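Local coordinates for protein francisella virulence factor (Francisella novicida, PDB 5EVF) that is of unknown biochemical function but is a conserved Francisella virulence factor, FvfA, built from a mixed beta-sheet with a long helix packed against it, at residues N40-T46 and L98-R104; C60-L64 and I79-C83. All blocks are in the same frame, centred on the assembly; numbering follows the deposited sequence. Where two conformers were deposited one is given.

Interaction 1: N40-T46 and L98-R104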
loop_
_atom_site.group_PDB
_atom_site.type_symbol
_atom_site.label_atom_id
_atom_site.label_comp_id
_atom_site.label_asym_id
_atom_site.label_seq_id
_atom_site.Cartn_x
_atom_site.Cartn_y
_atom_site.Cartn_z
ATOM N N ASN A 40 9.345 11.726 0.741
ATOM C CA ASN A 40 8.964 10.477 1.383
ATOM C C ASN A 40 10.171 9.818 2.041
ATOM O O ASN A 40 11.325 10.059 1.675
ATOM C CB ASN A 40 8.313 9.523 0.376
ATOM C CG ASN A 40 9.321 8.857 -0.548
ATOM O OD1 ASN A 40 9.856 7.794 -0.226
ATOM N ND2 ASN A 40 9.585 9.475 -1.696
ATOM N N ILE A 41 9.891 8.985 3.049
ATOM C CA ILE A 41 10.936 8.235 3.743
ATOM C C ILE A 41 11.069 6.806 3.238
ATOM O O ILE A 41 12.013 6.105 3.633
ATOM C CB ILE A 41 10.690 8.203 5.267
ATOM C CG1 ILE A 41 9.379 7.474 5.581
ATOM C CG2 ILE A 41 10.687 9.626 5.825
ATOM C CD1 ILE A 41 9.237 7.037 7.024
ATOM N N GLY A 42 10.158 6.349 2.396
ATOM C CA GLY A 42 10.175 4.976 1.938
ATOM C C GLY A 42 8.871 4.672 1.233
ATOM O O GLY A 42 7.972 5.512 1.154
ATOM N N GLN A 43 8.793 3.459 0.708
ATOM C CA GLN A 43 7.598 2.990 0.022
ATOM C C GLN A 43 7.043 1.763 0.719
ATOM O O GLN A 43 7.784 0.972 1.288
ATOM C CB GLN A 43 7.871 2.583 -1.430
ATOM C CG GLN A 43 8.787 3.457 -2.213
ATOM C CD GLN A 43 9.187 2.819 -3.535
ATOM O OE1 GLN A 43 10.279 3.066 -4.040
ATOM N NE2 GLN A 43 8.316 1.976 -4.088
ATOM N N VAL A 44 5.726 1.604 0.643
ATOM C CA VAL A 44 5.066 0.365 1.030
ATOM C C VAL A 44 4.406 -0.189 -0.221
ATOM O O VAL A 44 3.816 0.567 -1.001
ATOM C CB VAL A 44 4.045 0.588 2.169
ATOM C CG1 VAL A 44 3.016 1.669 1.789
ATOM C CG2 VAL A 44 3.369 -0.713 2.548
ATOM N N ARG A 45 4.559 -1.492 -0.448
ATOM C CA ARG A 45 3.945 -2.152 -1.590
ATOM C C ARG A 45 3.185 -3.358 -1.077
ATOM O O ARG A 45 3.744 -4.179 -0.345
ATOM C CB ARG A 45 4.983 -2.569 -2.638
ATOM C CG ARG A 45 5.818 -1.415 -3.185
ATOM C CD ARG A 45 6.718 -1.885 -4.307
ATOM N NE ARG A 45 7.578 -0.807 -4.793
ATOM C CZ ARG A 45 8.461 -0.957 -5.775
ATOM N NH1 ARG A 45 8.592 -2.128 -6.385
ATOM N NH2 ARG A 45 9.210 0.072 -6.155
ATOM N N THR A 46 1.904 -3.454 -1.430
ATOM C CA THR A 46 1.124 -4.624 -1.052
ATOM C C THR A 46 0.464 -5.216 -2.288
ATOM O O THR A 46 0.320 -4.558 -3.318
ATOM C CB THR A 46 0.058 -4.290 0.002
ATOM O OG1 THR A 46 -0.756 -3.208 -0.461
ATOM C CG2 THR A 46 0.711 -3.868 1.289
ATOM N N LEU A 98 -0.681 -2.322 -4.739
ATOM C CA LEU A 98 -0.744 -0.958 -4.247
ATOM C C LEU A 98 0.682 -0.468 -4.094
ATOM O O LEU A 98 1.544 -1.211 -3.613
ATOM C CB LEU A 98 -1.488 -0.885 -2.899
ATOM C CG LEU A 98 -1.501 0.445 -2.158
ATOM C CD1 LEU A 98 -2.732 0.501 -1.279
ATOM C CD2 LEU A 98 -0.266 0.596 -1.291
ATOM N N ARG A 99 0.918 0.781 -4.493
ATOM C CA ARG A 99 2.179 1.479 -4.255
ATOM C C ARG A 99 1.884 2.650 -3.338
ATOM O O ARG A 99 1.013 3.472 -3.648
ATOM C CB ARG A 99 2.784 1.964 -5.573
ATOM C CG ARG A 99 4.021 2.860 -5.430
ATOM C CD ARG A 99 5.246 2.014 -5.153
ATOM N NE ARG A 99 5.556 1.135 -6.269
ATOM C CZ ARG A 99 6.389 1.449 -7.265
ATOM N NH1 ARG A 99 7.033 2.621 -7.287
ATOM N NH2 ARG A 99 6.604 0.579 -8.253
ATOM N N GLY A 100 2.568 2.707 -2.210
ATOM C CA GLY A 100 2.370 3.782 -1.253
ATOM C C GLY A 100 3.705 4.421 -0.933
ATOM O O GLY A 100 4.743 3.759 -0.969
ATOM N N TYR A 101 3.676 5.728 -0.721
ATOM C CA TYR A 101 4.850 6.459 -0.259
ATOM C C TYR A 101 4.581 6.919 1.160
ATOM O O TYR A 101 3.508 7.465 1.439
ATOM C CB TYR A 101 5.165 7.632 -1.179
ATOM C CG TYR A 101 5.640 7.119 -2.520
ATOM C CD1 TYR A 101 6.992 7.000 -2.776
ATOM C CD2 TYR A 101 4.742 6.710 -3.497
ATOM C CE1 TYR A 101 7.452 6.515 -3.961
ATOM C CE2 TYR A 101 5.204 6.204 -4.711
ATOM C CZ TYR A 101 6.564 6.127 -4.930
ATOM O OH TYR A 101 7.077 5.637 -6.114
ATOM N N ALA A 102 5.545 6.679 2.050
ATOM C CA ALA A 102 5.397 6.977 3.466
ATOM C C ALA A 102 6.094 8.284 3.810
ATOM O O ALA A 102 7.154 8.595 3.264
ATOM C CB ALA A 102 5.981 5.852 4.320
ATOM N N PHE A 103 5.503 9.028 4.743
ATOM C CA PHE A 103 6.011 10.326 5.151
ATOM C C PHE A 103 6.016 10.427 6.668
ATOM O O PHE A 103 5.195 9.805 7.348
ATOM C CB PHE A 103 5.160 11.447 4.566
ATOM C CG PHE A 103 5.140 11.465 3.067
ATOM C CD1 PHE A 103 4.298 10.620 2.356
ATOM C CD2 PHE A 103 5.944 12.339 2.363
ATOM C CE1 PHE A 103 4.280 10.640 0.973
ATOM C CE2 PHE A 103 5.917 12.363 0.972
ATOM C CZ PHE A 103 5.092 11.513 0.283
ATOM N N ARG A 104 6.975 11.200 7.184
ATOM C CA ARG A 104 7.046 11.597 8.587
ATOM C C ARG A 104 6.838 13.098 8.701
ATOM O O ARG A 104 7.339 13.862 7.870
ATOM C CB ARG A 104 8.409 11.276 9.200
ATOM C CG ARG A 104 8.736 9.823 9.334
ATOM C CD ARG A 104 8.219 9.286 10.636
ATOM N NE ARG A 104 8.901 9.774 11.833
ATOM C CZ ARG A 104 8.648 9.305 13.054
ATOM N NH1 ARG A 104 7.746 8.339 13.219
ATOM N NH2 ARG A 104 9.287 9.788 14.116
#
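Thr46 and Leu98 exchange two backbone hydrogen bonds, Leu98 N to Thr46 O at 2.8 Å and the longer Thr46 N to Leu98 O at 3.2 Å. One step inward, Val44 and Gly100 repeat the exchange: Gly100 N meets Val44 O at 2.8 Å, whereas Val44 N stands above the carbonyl plane of Gly100, 43° out of it. At the far end Ala102 faces two residues, giving its N-H to Gly42 O in an almost straight bond (179° at the hydrogen) and taking Ile41 N on its O at 2.8 Å, in the manner of a beta bulge. This is the antiparallel pairing of two inner strands of a five-stranded mixed sheet. The backbones of Ile41, Gln43 and Arg45 bond outward to Lys13, Leu11 and Val9, while those of Arg99 and Tyr101 bond to Ile82 and Lys80. Thr46 OG1 lies 3.4 Å from Leu98 CB but spends its hydrogen on Asn63 O of the covering helix. On the opposite face the guanidinium groups of Arg45 and Arg99 stack flat, centres 3.5 Å apart; their like charges probably oppose the stack. Arg99, bent at chi2 and chi3, also donates from NH1 to Tyr101 OH (3.2 Å), which lies near its guanidinium plane. Asn40 sets CB over the Phe103 ring face, 4.0 Å from the centroid, and its ND2 is held by Thr37 O.

Interaction 2: C60-L64 and I79-C83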
loop_
_atom_site.group_PDB
_atom_site.type_symbol
_atom_site.label_atom_id
_atom_site.label_comp_id
_atom_site.label_asym_id
_atom_site.label_seq_id
_atom_site.Cartn_x
_atom_site.Cartn_y
_atom_site.Cartn_z
ATOM N N CYS A 60 -8.546 -3.278 -3.703
ATOM C CA CYS A 60 -7.770 -2.078 -3.410
ATOM C C CYS A 60 -7.842 -1.746 -1.923
ATOM O O CYS A 60 -6.823 -1.457 -1.283
ATOM C CB CYS A 60 -8.292 -0.927 -4.272
ATOM S SG CYS A 60 -7.449 0.641 -4.024
ATOM N N ASP A 61 -9.031 -1.838 -1.334
ATOM C CA ASP A 61 -9.137 -1.535 0.091
ATOM C C ASP A 61 -8.355 -2.537 0.940
ATOM O O ASP A 61 -7.724 -2.158 1.936
ATOM C CB ASP A 61 -10.599 -1.518 0.520
ATOM C CG ASP A 61 -10.781 -0.818 1.850
ATOM O OD1 ASP A 61 -10.544 0.413 1.898
ATOM O OD2 ASP A 61 -11.115 -1.496 2.846
ATOM N N LYS A 62 -8.404 -3.815 0.569
ATOM C CA LYS A 62 -7.633 -4.839 1.266
ATOM C C LYS A 62 -6.150 -4.501 1.221
ATOM O O LYS A 62 -5.451 -4.568 2.239
ATOM C CB LYS A 62 -7.895 -6.196 0.610
ATOM C CG LYS A 62 -7.153 -7.385 1.223
ATOM C CD LYS A 62 -8.056 -8.208 2.127
ATOM C CE LYS A 62 -7.260 -9.224 2.941
ATOM N NZ LYS A 62 -6.614 -10.291 2.106
ATOM N N ASN A 63 -5.655 -4.141 0.035
ATOM C CA ASN A 63 -4.266 -3.704 -0.088
ATOM C C ASN A 63 -3.985 -2.488 0.785
ATOM O O ASN A 63 -2.919 -2.386 1.417
ATOM C CB ASN A 63 -3.928 -3.386 -1.548
ATOM C CG ASN A 63 -3.806 -4.621 -2.401
ATOM O OD1 ASN A 63 -3.478 -5.687 -1.888
ATOM N ND2 ASN A 63 -3.951 -4.470 -3.721
ATOM N N LEU A 64 -4.926 -1.549 0.831
ATOM C CA LEU A 64 -4.682 -0.308 1.562
ATOM C C LEU A 64 -4.611 -0.557 3.063
ATOM O O LEU A 64 -3.756 0.016 3.749
ATOM C CB LEU A 64 -5.776 0.720 1.235
ATOM C CG LEU A 64 -5.724 2.025 2.034
ATOM C CD1 LEU A 64 -4.396 2.747 1.807
ATOM C CD2 LEU A 64 -6.913 2.905 1.650
ATOM N N ILE A 79 0.572 8.325 4.426
ATOM C CA ILE A 79 0.906 7.596 3.207
ATOM C C ILE A 79 0.100 8.187 2.065
ATOM O O ILE A 79 -1.031 8.638 2.255
ATOM C CB ILE A 79 0.647 6.079 3.285
ATOM C CG1 ILE A 79 -0.825 5.784 3.568
ATOM C CG2 ILE A 79 1.537 5.447 4.326
ATOM C CD1 ILE A 79 -1.123 4.287 3.446
ATOM N N LYS A 80 0.700 8.180 0.874
ATOM C CA LYS A 80 0.033 8.551 -0.366
ATOM C C LYS A 80 0.104 7.326 -1.262
ATOM O O LYS A 80 1.199 6.816 -1.508
ATOM C CB LYS A 80 0.711 9.756 -1.027
ATOM C CG LYS A 80 0.843 10.979 -0.115
ATOM C CD LYS A 80 1.454 12.169 -0.872
ATOM C CE LYS A 80 1.845 13.299 0.084
ATOM N NZ LYS A 80 2.655 14.361 -0.605
ATOM N N TYR A 81 -1.047 6.839 -1.732
ATOM C CA TYR A 81 -1.066 5.535 -2.371
ATOM C C TYR A 81 -1.876 5.543 -3.666
ATOM O O TYR A 81 -2.676 6.451 -3.943
ATOM C CB TYR A 81 -1.648 4.478 -1.418
ATOM C CG TYR A 81 -3.145 4.586 -1.370
ATOM C CD1 TYR A 81 -3.766 5.604 -0.650
ATOM C CD2 TYR A 81 -3.947 3.719 -2.110
ATOM C CE1 TYR A 81 -5.155 5.734 -0.638
ATOM C CE2 TYR A 81 -5.332 3.856 -2.107
ATOM C CZ TYR A 81 -5.922 4.863 -1.376
ATOM O OH TYR A 81 -7.293 4.989 -1.369
ATOM N N ILE A 82 -1.663 4.483 -4.447
ATOM C CA ILE A 82 -2.443 4.222 -5.656
ATOM C C ILE A 82 -2.560 2.712 -5.821
ATOM O O ILE A 82 -1.618 1.972 -5.540
ATOM C CB ILE A 82 -1.798 4.895 -6.886
ATOM C CG1 ILE A 82 -2.659 4.679 -8.137
ATOM C CG2 ILE A 82 -0.373 4.357 -7.109
ATOM C CD1 ILE A 82 -2.220 5.528 -9.312
ATOM N N CYS A 83 -3.735 2.246 -6.234
ATOM C CA CYS A 83 -3.920 0.843 -6.575
ATOM C C CYS A 83 -3.647 0.625 -8.057
ATOM O O CYS A 83 -4.007 1.463 -8.894
ATOM C CB CYS A 83 -5.341 0.406 -6.219
ATOM S SG CYS A 83 -5.507 0.237 -4.431
#
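Ile79 reaches toward the helix with CD1, which meets Leu64 CD1 at 4.0 Å; this buried side chain also packs on Ile68 and Ala71 further along the same helix, and on Val28 of the edge strand. Two residues on, Tyr81 carries most of the apolar contact. Its ring carbon CG sits between the backbone N and the carbonyl carbon (chi1 78°), which swings the ring up against residues 60-64. Leu64 lays both methyls on one face of the ring: CD1 stands almost squarely over its centre, 3.8 Å from the centroid and 8° off the normal, in a CH-pi contact, while CD2 leans over the phenol end, 3.7 Å from both CZ and OH of Tyr81. Cys60 SG lies at the ring edge instead, near the ring plane and 4.3 Å from Tyr81 CE2. At Cys83 packing gives way to a covalent link, its SG joined to Cys60 SG at 2.0 Å with a relaxed chi3 of 85°. No hydrogen bond crosses between the segments, so the helix is tied to the strand by this disulfide and by apolar contact one helical turn later. Strand 78-84 runs parallel to strand 42-49, one strand away in the sheet, making this a beta-alpha-beta crossover whose connecting helix is stapled to its second strand.

How the interactions relate
The centres of the two interactions lie about 10 Å apart, and both draw on the same sheet, where strands 95-103 and 78-84 are antiparallel neighbours. Along the chain the order is 40-46, 60-64, 79-83, 98-104: the pairing of interaction 1 closes a long loop, within which lies the helix-strand contact of interaction 2. Backbone bonds between strands 95-103 and 78-84 join the two contacts, and Leu98 CD1 bridges them by packing on Leu64 and Tyr81. Interaction 1 thus lies within the sheet layer, and interaction 2 joins that layer to helix 56-73 in this small alpha+beta domain.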